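Local structure of multicopper oxidase (Uncultured bacterium, 4E9X) at residues Q40-N51 against E84-A95; K94-W102 against H214-S222. The protein probably couples the one-electron oxidation of substrates at a mononuclear copper to the reduction of dioxygen to water at a trinuclear copper cluster. All coordinates share one frame; numbering follows the deposited sequence. Where two conformers were deposited one is given.

Contact 1: Q40-N51 against E84-A95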
loop_
_atom_site.group_PDB
_atom_site.type_symbol
_atom_site.label_atom_id
_atom_site.label_comp_id
_atom_site.label_asym_id
_atom_site.label_seq_id
_atom_site.Cartn_x
_atom_site.Cartn_y
_atom_site.Cartn_z
ATOM N N GLN A 40 12.633 -24.237 15.901
ATOM C CA GLN A 40 11.313 -24.578 16.438
ATOM C C GLN A 40 10.886 -23.612 17.527
ATOM O O GLN A 40 11.741 -23.105 18.291
ATOM C CB GLN A 40 11.394 -25.994 17.044
ATOM C CG GLN A 40 10.067 -26.626 17.366
ATOM C CD GLN A 40 10.258 -28.122 17.624
ATOM O OE1 GLN A 40 11.308 -28.636 18.020
ATOM N NE2 GLN A 40 9.188 -28.868 17.381
ATOM N N GLU A 41 9.569 -23.391 17.601
ATOM C CA GLU A 41 9.023 -22.585 18.688
ATOM C C GLU A 41 9.567 -23.080 20.019
ATOM O O GLU A 41 9.610 -24.281 20.342
ATOM C CB GLU A 41 7.519 -22.777 18.711
ATOM C CG GLU A 41 6.786 -21.985 19.764
ATOM C CD GLU A 41 5.276 -22.226 19.766
ATOM O OE1 GLU A 41 4.739 -23.003 18.952
ATOM O OE2 GLU A 41 4.601 -21.559 20.585
ATOM N N GLY A 42 10.069 -22.127 20.823
ATOM C CA GLY A 42 10.645 -22.386 22.140
ATOM C C GLY A 42 12.145 -22.613 22.107
ATOM O O GLY A 42 12.747 -22.705 23.182
ATOM N N ASP A 43 12.798 -22.748 20.959
ATOM C CA ASP A 43 14.235 -22.958 20.982
ATOM C C ASP A 43 14.915 -21.726 21.549
ATOM O O ASP A 43 14.453 -20.572 21.443
ATOM C CB ASP A 43 14.786 -23.253 19.594
ATOM C CG ASP A 43 14.450 -24.640 19.058
ATOM O OD1 ASP A 43 14.034 -25.553 19.794
ATOM O OD2 ASP A 43 14.642 -24.812 17.837
ATOM N N ASP A 44 16.073 -22.001 22.192
ATOM C CA ASP A 44 16.957 -20.944 22.619
ATOM C C ASP A 44 17.999 -20.739 21.533
ATOM O O ASP A 44 18.788 -21.640 21.276
ATOM C CB ASP A 44 17.612 -21.386 23.928
ATOM C CG ASP A 44 16.528 -21.541 24.991
ATOM O OD1 ASP A 44 15.708 -20.607 25.178
ATOM O OD2 ASP A 44 16.494 -22.613 25.629
ATOM N N VAL A 45 17.995 -19.557 20.928
ATOM C CA VAL A 45 18.885 -19.249 19.806
ATOM C C VAL A 45 20.048 -18.402 20.298
ATOM O O VAL A 45 19.864 -17.444 21.054
ATOM C CB VAL A 45 18.081 -18.520 18.719
ATOM C CG1 VAL A 45 18.983 -18.216 17.528
ATOM C CG2 VAL A 45 16.927 -19.386 18.292
ATOM N N ILE A 46 21.235 -18.771 19.816
ATOM C CA ILE A 46 22.440 -17.996 20.046
ATOM C C ILE A 46 23.077 -17.704 18.712
ATOM O O ILE A 46 23.321 -18.647 17.943
ATOM C CB ILE A 46 23.403 -18.799 20.959
ATOM C CG1 ILE A 46 22.776 -19.197 22.307
ATOM C CG2 ILE A 46 24.696 -18.021 21.162
ATOM C CD1 ILE A 46 23.573 -20.272 23.043
ATOM N N VAL A 47 23.320 -16.445 18.384
ATOM C CA VAL A 47 23.959 -16.117 17.108
ATOM C C VAL A 47 25.205 -15.273 17.411
ATOM O O VAL A 47 25.108 -14.153 17.975
ATOM C CB VAL A 47 23.006 -15.346 16.187
ATOM C CG1 VAL A 47 23.739 -15.103 14.855
ATOM C CG2 VAL A 47 21.741 -16.126 15.878
ATOM N N ASN A 48 26.391 -15.800 17.035
ATOM C CA ASN A 48 27.645 -15.086 17.230
ATOM C C ASN A 48 27.988 -14.410 15.901
ATOM O O ASN A 48 28.159 -15.144 14.907
ATOM C CB ASN A 48 28.779 -16.035 17.638
ATOM C CG ASN A 48 28.412 -16.909 18.838
ATOM O OD1 ASN A 48 28.111 -16.359 19.887
ATOM N ND2 ASN A 48 28.437 -18.228 18.676
ATOM N N VAL A 49 28.040 -13.100 15.895
ATOM C CA VAL A 49 28.199 -12.347 14.663
ATOM C C VAL A 49 29.608 -11.724 14.594
ATOM O O VAL A 49 29.969 -11.008 15.545
ATOM C CB VAL A 49 27.144 -11.226 14.599
ATOM C CG1 VAL A 49 27.329 -10.440 13.315
ATOM C CG2 VAL A 49 25.720 -11.746 14.730
ATOM N N THR A 50 30.338 -11.960 13.517
ATOM C CA THR A 50 31.602 -11.255 13.266
ATOM C C THR A 50 31.500 -10.341 12.053
ATOM O O THR A 50 31.109 -10.748 10.963
ATOM C CB THR A 50 32.743 -12.249 13.066
ATOM O OG1 THR A 50 32.841 -12.949 14.329
ATOM C CG2 THR A 50 34.058 -11.541 12.791
ATOM N N ASN A 51 31.847 -9.091 12.293
ATOM C CA ASN A 51 31.769 -8.090 11.221
ATOM C C ASN A 51 33.081 -8.039 10.437
ATOM O O ASN A 51 34.051 -7.417 10.915
ATOM C CB ASN A 51 31.480 -6.726 11.884
ATOM C CG ASN A 51 31.351 -5.599 10.875
ATOM O OD1 ASN A 51 31.515 -5.857 9.667
ATOM N ND2 ASN A 51 31.033 -4.411 11.349
ATOM N N GLU A 84 31.354 -2.664 15.555
ATOM C CA GLU A 84 32.290 -1.971 14.711
ATOM C C GLU A 84 33.021 -2.939 13.802
ATOM O O GLU A 84 33.029 -4.151 14.033
ATOM C CB GLU A 84 33.294 -1.224 15.611
ATOM C CG GLU A 84 32.640 -0.214 16.568
ATOM C CD GLU A 84 31.992 0.988 15.892
ATOM O OE1 GLU A 84 32.405 1.385 14.758
ATOM O OE2 GLU A 84 31.033 1.566 16.446
ATOM N N ALA A 85 33.654 -2.373 12.784
ATOM C CA ALA A 85 34.406 -3.149 11.818
ATOM C C ALA A 85 35.441 -4.016 12.512
ATOM O O ALA A 85 36.225 -3.526 13.314
ATOM C CB ALA A 85 35.086 -2.209 10.869
ATOM N N GLY A 86 35.391 -5.307 12.187
ATOM C CA GLY A 86 36.310 -6.324 12.711
ATOM C C GLY A 86 35.856 -6.882 14.040
ATOM O O GLY A 86 36.448 -7.864 14.494
ATOM N N ASP A 87 34.841 -6.337 14.699
ATOM C CA ASP A 87 34.390 -6.831 15.999
ATOM C C ASP A 87 33.321 -7.892 15.863
ATOM O O ASP A 87 32.766 -8.193 14.790
ATOM C CB ASP A 87 33.875 -5.681 16.898
ATOM C CG ASP A 87 35.034 -4.769 17.312
ATOM O OD1 ASP A 87 36.225 -5.159 17.207
ATOM O OD2 ASP A 87 34.779 -3.643 17.772
ATOM N N SER A 88 33.048 -8.477 17.039
ATOM C CA SER A 88 32.036 -9.497 17.158
ATOM C C SER A 88 31.023 -9.130 18.242
ATOM O O SER A 88 31.344 -8.297 19.051
ATOM C CB SER A 88 32.617 -10.867 17.510
ATOM O OG SER A 88 33.564 -11.206 16.497
ATOM N N TYR A 89 29.891 -9.812 18.200
ATOM C CA TYR A 89 28.804 -9.604 19.145
ATOM C C TYR A 89 27.894 -10.821 19.173
ATOM O O TYR A 89 27.657 -11.419 18.118
ATOM C CB TYR A 89 28.014 -8.350 18.724
ATOM C CG TYR A 89 26.998 -7.863 19.721
ATOM C CD1 TYR A 89 27.330 -6.953 20.698
ATOM C CD2 TYR A 89 25.679 -8.283 19.693
ATOM C CE1 TYR A 89 26.377 -6.510 21.600
ATOM C CE2 TYR A 89 24.732 -7.841 20.600
ATOM C CZ TYR A 89 25.077 -6.928 21.586
ATOM O OH TYR A 89 24.135 -6.464 22.510
ATOM N N THR A 90 27.380 -11.162 20.332
ATOM C CA THR A 90 26.493 -12.336 20.456
ATOM C C THR A 90 25.076 -11.926 20.859
ATOM O O THR A 90 24.848 -11.206 21.845
ATOM C CB THR A 90 27.063 -13.312 21.497
ATOM O OG1 THR A 90 28.325 -13.833 21.021
ATOM C CG2 THR A 90 26.095 -14.470 21.731
ATOM N N TYR A 91 24.154 -12.419 20.031
ATOM C CA TYR A 91 22.715 -12.285 20.271
ATOM C C TYR A 91 22.188 -13.555 20.944
ATOM O O TYR A 91 22.572 -14.620 20.450
ATOM C CB TYR A 91 21.945 -12.060 18.956
ATOM C CG TYR A 91 22.374 -10.719 18.353
ATOM C CD1 TYR A 91 21.783 -9.554 18.813
ATOM C CD2 TYR A 91 23.378 -10.618 17.378
ATOM C CE1 TYR A 91 22.100 -8.285 18.325
ATOM C CE2 TYR A 91 23.739 -9.379 16.883
ATOM C CZ TYR A 91 23.106 -8.233 17.362
ATOM O OH TYR A 91 23.483 -7.007 16.884
ATOM N N LYS A 92 21.330 -13.424 21.952
ATOM C CA LYS A 92 20.621 -14.574 22.502
ATOM C C LYS A 92 19.139 -14.245 22.720
ATOM O O LYS A 92 18.798 -13.205 23.304
ATOM C CB LYS A 92 21.239 -14.965 23.864
ATOM C CG LYS A 92 22.713 -15.258 23.785
ATOM C CD LYS A 92 23.191 -15.844 25.121
ATOM C CE LYS A 92 24.626 -16.388 24.979
ATOM N NZ LYS A 92 25.141 -17.038 26.199
ATOM N N PHE A 93 18.261 -15.127 22.207
ATOM C CA PHE A 93 16.827 -14.928 22.396
ATOM C C PHE A 93 16.137 -16.262 22.373
ATOM O O PHE A 93 16.668 -17.206 21.769
ATOM C CB PHE A 93 16.222 -13.966 21.356
ATOM C CG PHE A 93 16.475 -14.383 19.918
ATOM C CD1 PHE A 93 15.594 -15.229 19.249
ATOM C CD2 PHE A 93 17.599 -13.919 19.269
ATOM C CE1 PHE A 93 15.880 -15.587 17.939
ATOM C CE2 PHE A 93 17.873 -14.266 17.967
ATOM C CZ PHE A 93 17.004 -15.118 17.278
ATOM N N LYS A 94 14.968 -16.345 22.990
ATOM C CA LYS A 94 14.135 -17.516 22.832
ATOM C C LYS A 94 13.164 -17.242 21.697
ATOM O O LYS A 94 12.560 -16.184 21.572
ATOM C CB LYS A 94 13.333 -17.838 24.107
ATOM C CG LYS A 94 12.422 -19.071 24.083
ATOM C CD LYS A 94 11.752 -19.260 25.418
ATOM C CE LYS A 94 12.721 -19.802 26.445
ATOM N NZ LYS A 94 12.944 -21.273 26.237
ATOM N N ALA A 95 13.000 -18.294 20.848
ATOM C CA ALA A 95 12.109 -18.208 19.717
ATOM C C ALA A 95 10.669 -18.507 20.133
ATOM O O ALA A 95 10.111 -19.515 19.682
ATOM C CB ALA A 95 12.590 -19.224 18.667
#
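Asp-44 and Lys-94, near one end of the antiparallel pair of strands, form a salt bridge, OD1 of Asp-44 lying 3.0 Å from NZ of Lys-94. The lysine chain bends in its last two torsions (-75° and -77°), which turns the ammonium toward the syn side of the Asp-44 carboxylate, somewhat out of its plane, with a weak further bond to Gly-42 O. On the same face of the sheet OG1 of Thr-90 donates to OD1 of Asn-48 (2.8 Å), in the amide plane and on a lone pair, while the hydroxyls of Thr-50 and Ser-88 share a hydrogen bond, OG1 to OG 2.9 Å. Backbone bonds join the strands from Val-45 and Phe-93 to Val-49 and Tyr-89, and continue past both ends. This is the edge of a cupredoxin-type sheet: strand 44-51 runs between 88-94 and strand 3-18, whose Arg-4 and Phe-6 bond to its other side. Type II turns lead into each strand, with Gly-42 and Gly-86 at positive phi. The apolar face carries Val-45, which lays CB over one face of the Phe-93 ring, 4.0 Å from its centroid, and CG1 3.7 Å from CZ of that ring. Val-49 instead meets a ring at its edge, CG2 in plane and 3.7 Å from CD2 of Tyr-91; the tyrosine hydroxyl bonds to Gln-80 and Ile-59.

Contact 2: K94-W102 against H214-S222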
loop_
_atom_site.group_PDB
_atom_site.type_symbol
_atom_site.label_atom_id
_atom_site.label_comp_id
_atom_site.label_asym_id
_atom_site.label_seq_id
_atom_site.Cartn_x
_atom_site.Cartn_y
_atom_site.Cartn_z
ATOM N N LYS A 94 14.968 -16.345 22.990
ATOM C CA LYS A 94 14.135 -17.516 22.832
ATOM C C LYS A 94 13.164 -17.242 21.697
ATOM O O LYS A 94 12.560 -16.184 21.572
ATOM C CB LYS A 94 13.333 -17.838 24.107
ATOM C CG LYS A 94 12.422 -19.071 24.083
ATOM C CD LYS A 94 11.752 -19.260 25.418
ATOM C CE LYS A 94 12.721 -19.802 26.445
ATOM N NZ LYS A 94 12.944 -21.273 26.237
ATOM N N ALA A 95 13.000 -18.294 20.848
ATOM C CA ALA A 95 12.109 -18.208 19.717
ATOM C C ALA A 95 10.669 -18.507 20.133
ATOM O O ALA A 95 10.111 -19.515 19.682
ATOM C CB ALA A 95 12.590 -19.224 18.667
ATOM N N ASP A 96 10.079 -17.647 20.955
ATOM C CA ASP A 96 8.743 -17.922 21.455
ATOM C C ASP A 96 7.709 -17.348 20.510
ATOM O O ASP A 96 6.533 -17.652 20.677
ATOM C CB ASP A 96 8.509 -17.428 22.870
ATOM C CG ASP A 96 8.913 -16.029 23.173
ATOM O OD1 ASP A 96 9.158 -15.212 22.275
ATOM O OD2 ASP A 96 8.998 -15.729 24.397
ATOM N N ARG A 97 8.064 -16.553 19.547
ATOM C CA ARG A 97 7.139 -16.006 18.534
ATOM C C ARG A 97 7.213 -16.860 17.275
ATOM O O ARG A 97 8.286 -16.996 16.710
ATOM C CB ARG A 97 7.489 -14.525 18.240
ATOM C CG ARG A 97 6.764 -14.012 16.923
ATOM C CD ARG A 97 5.278 -13.937 17.093
ATOM N NE ARG A 97 4.784 -12.782 16.340
ATOM C CZ ARG A 97 4.713 -12.690 15.021
ATOM N NH1 ARG A 97 5.069 -13.675 14.213
ATOM N NH2 ARG A 97 4.240 -11.560 14.518
ATOM N N ILE A 98 6.097 -17.436 16.862
ATOM C CA ILE A 98 6.126 -18.357 15.733
ATOM C C ILE A 98 6.060 -17.608 14.412
ATOM O O ILE A 98 5.649 -16.460 14.280
ATOM C CB ILE A 98 4.927 -19.322 15.871
ATOM C CG1 ILE A 98 3.564 -18.607 15.757
ATOM C CG2 ILE A 98 5.008 -20.115 17.158
ATOM C CD1 ILE A 98 2.323 -19.466 15.915
ATOM N N GLY A 99 6.409 -18.375 13.370
ATOM C CA GLY A 99 6.039 -18.023 11.990
ATOM C C GLY A 99 7.181 -17.507 11.152
ATOM O O GLY A 99 8.378 -17.654 11.458
ATOM N N THR A 100 6.787 -16.812 10.076
ATOM C CA THR A 100 7.717 -16.220 9.165
ATOM C C THR A 100 8.262 -14.906 9.740
ATOM O O THR A 100 7.578 -13.865 9.698
ATOM C CB THR A 100 7.020 -15.900 7.834
ATOM O OG1 THR A 100 6.381 -17.097 7.366
ATOM C CG2 THR A 100 8.020 -15.421 6.791
ATOM N N LEU A 101 9.489 -14.981 10.248
ATOM C CA LEU A 101 10.185 -13.792 10.742
ATOM C C LEU A 101 11.359 -13.489 9.828
ATOM O O LEU A 101 11.578 -14.184 8.806
ATOM C CB LEU A 101 10.693 -14.026 12.186
ATOM C CG LEU A 101 9.675 -14.699 13.118
ATOM C CD1 LEU A 101 10.244 -14.781 14.540
ATOM C CD2 LEU A 101 8.349 -13.997 13.149
ATOM N N TRP A 102 12.136 -12.461 10.150
ATOM C CA TRP A 102 13.330 -12.180 9.330
ATOM C C TRP A 102 14.321 -11.406 10.170
ATOM O O TRP A 102 14.021 -11.048 11.296
ATOM C CB TRP A 102 12.968 -11.469 8.057
ATOM C CG TRP A 102 12.341 -10.101 8.083
ATOM C CD1 TRP A 102 11.209 -9.715 8.729
ATOM C CD2 TRP A 102 12.840 -8.956 7.372
ATOM N NE1 TRP A 102 10.979 -8.363 8.458
ATOM C CE2 TRP A 102 11.960 -7.882 7.637
ATOM C CE3 TRP A 102 13.941 -8.713 6.524
ATOM C CZ2 TRP A 102 12.177 -6.613 7.088
ATOM C CZ3 TRP A 102 14.152 -7.460 5.986
ATOM C CH2 TRP A 102 13.262 -6.399 6.275
ATOM N N HIS A 214 -1.499 -16.180 6.780
ATOM C CA HIS A 214 -0.734 -15.585 7.885
ATOM C C HIS A 214 -0.293 -14.167 7.539
ATOM O O HIS A 214 0.119 -13.926 6.396
ATOM C CB HIS A 214 0.557 -16.348 8.219
ATOM C CG HIS A 214 0.404 -17.777 8.667
ATOM N ND1 HIS A 214 -0.064 -18.778 7.813
ATOM C CD2 HIS A 214 0.674 -18.352 9.873
ATOM C CE1 HIS A 214 -0.053 -19.894 8.508
ATOM N NE2 HIS A 214 0.381 -19.674 9.760
ATOM N N LYS A 215 -0.382 -13.327 8.535
ATOM C CA LYS A 215 0.089 -11.946 8.438
ATOM C C LYS A 215 1.221 -11.794 9.457
ATOM O O LYS A 215 1.017 -12.078 10.645
ATOM C CB LYS A 215 -1.064 -10.972 8.727
ATOM C CG LYS A 215 -0.667 -9.577 9.126
ATOM C CD LYS A 215 0.137 -8.798 8.073
ATOM C CE LYS A 215 0.379 -7.397 8.637
ATOM N NZ LYS A 215 1.591 -6.807 8.036
ATOM N N ASP A 216 2.408 -11.399 8.955
ATOM C CA ASP A 216 3.594 -11.225 9.820
ATOM C C ASP A 216 3.858 -12.493 10.640
ATOM O O ASP A 216 4.337 -12.440 11.779
ATOM C CB ASP A 216 3.446 -10.009 10.726
ATOM C CG ASP A 216 3.336 -8.694 9.895
ATOM O OD1 ASP A 216 3.633 -8.706 8.684
ATOM O OD2 ASP A 216 2.908 -7.719 10.545
ATOM N N GLY A 217 3.591 -13.663 10.031
ATOM C CA GLY A 217 3.875 -14.955 10.654
ATOM C C GLY A 217 2.783 -15.486 11.555
ATOM O O GLY A 217 2.880 -16.645 11.939
ATOM N N LEU A 218 1.743 -14.711 11.859
ATOM C CA LEU A 218 0.697 -15.218 12.782
ATOM C C LEU A 218 -0.545 -15.557 11.983
ATOM O O LEU A 218 -0.930 -14.851 11.042
ATOM C CB LEU A 218 0.371 -14.162 13.841
ATOM C CG LEU A 218 1.484 -13.967 14.866
ATOM C CD1 LEU A 218 1.170 -12.822 15.829
ATOM C CD2 LEU A 218 1.719 -15.255 15.674
ATOM N N PRO A 219 -1.187 -16.673 12.333
ATOM C CA PRO A 219 -2.285 -17.172 11.511
ATOM C C PRO A 219 -3.537 -16.320 11.645
ATOM O O PRO A 219 -3.966 -15.969 12.766
ATOM C CB PRO A 219 -2.550 -18.578 12.076
ATOM C CG PRO A 219 -2.033 -18.501 13.505
ATOM C CD PRO A 219 -0.843 -17.592 13.457
ATOM N N LEU A 220 -4.155 -16.018 10.516
ATOM C CA LEU A 220 -5.373 -15.218 10.516
ATOM C C LEU A 220 -6.542 -16.079 10.965
ATOM O O LEU A 220 -6.732 -17.227 10.519
ATOM C CB LEU A 220 -5.656 -14.724 9.103
ATOM C CG LEU A 220 -4.642 -13.689 8.543
ATOM C CD1 LEU A 220 -4.956 -13.461 7.083
ATOM C CD2 LEU A 220 -4.715 -12.389 9.297
ATOM N N ASP A 221 -7.413 -15.502 11.786
ATOM C CA ASP A 221 -8.683 -16.168 12.107
ATOM C C ASP A 221 -9.579 -16.232 10.874
ATOM O O ASP A 221 -10.397 -17.185 10.781
ATOM C CB ASP A 221 -9.385 -15.425 13.245
ATOM C CG ASP A 221 -8.767 -15.600 14.616
ATOM O OD1 ASP A 221 -8.032 -16.594 14.883
ATOM O OD2 ASP A 221 -9.034 -14.718 15.491
ATOM N N SER A 222 -9.460 -15.265 9.981
ATOM C CA SER A 222 -10.284 -15.241 8.774
ATOM C C SER A 222 -9.387 -15.164 7.545
ATOM O O SER A 222 -9.153 -14.113 6.959
ATOM C CB SER A 222 -11.233 -14.051 8.785
ATOM O OG SER A 222 -12.165 -14.202 7.731
HETATM O O HOH W 1 4.139 -17.978 9.401
#
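Over one face of the Arg-97 guanidinium lies Leu-218, its CG centred 3.5 Å from CZ of the arginine, while the carbonyl of Asp-216 comes in at the edge. The arginine leaves with CG anti to the backbone N (chi1 166°), then bends at chi2 and chi3, which carries the guanidinium to that carbonyl. NH1 and NH2 of Arg-97 both grip Asp-216 O, at 2.8 and 2.9 Å, and NH1 also donates to Ile-98 O. Each acceptor lies close to the guanidinium plane, so the bonds fix the group's rotation beneath the leucine. NE of Arg-97 forms a salt bridge with Asp-209 of the second subunit. Replacing Arg-97 with alanine removes both donors to Asp-216 O, and is likely to leave that carbonyl and Asp-209 of the second subunit without their mates and a gap under Leu-218.

CG1 of Ile-98 packs 3.8 Å from CD2 of Leu-218. Backbones come closest at Gly-99 and Gly-217, where a CB on either glycine would clash. One water bridges Thr-100 N and Gly-217 O. The type I' turn from Lys-215 to Leu-218 closes the hairpin of strands 210-215 and 218-226, here docking one cupredoxin-type domain onto the next, beside a subunit boundary of the trimer.

Contact 1 precedes contact 2 along the chain, and the two share Lys-94 and Ala-95, where strand 88-94 runs out. The chain then passes through the loop that meets 214-222 and enters strand 101-104, which belongs to a different sheet and leads to copper ligands His-104 and Cys-105. The centres of the two contacts lie about 20 Å apart, yet the contacts touch directly: CD of Glu-41 is 3.4 Å from CG2 of Ile-98. Contact 1 is internal to the first cupredoxin-type region, whereas contact 2 reaches across to the second. One continuous piece of chain thus illustrates how a sheet edge, an interdomain junction and a copper-bearing strand can be linked in series.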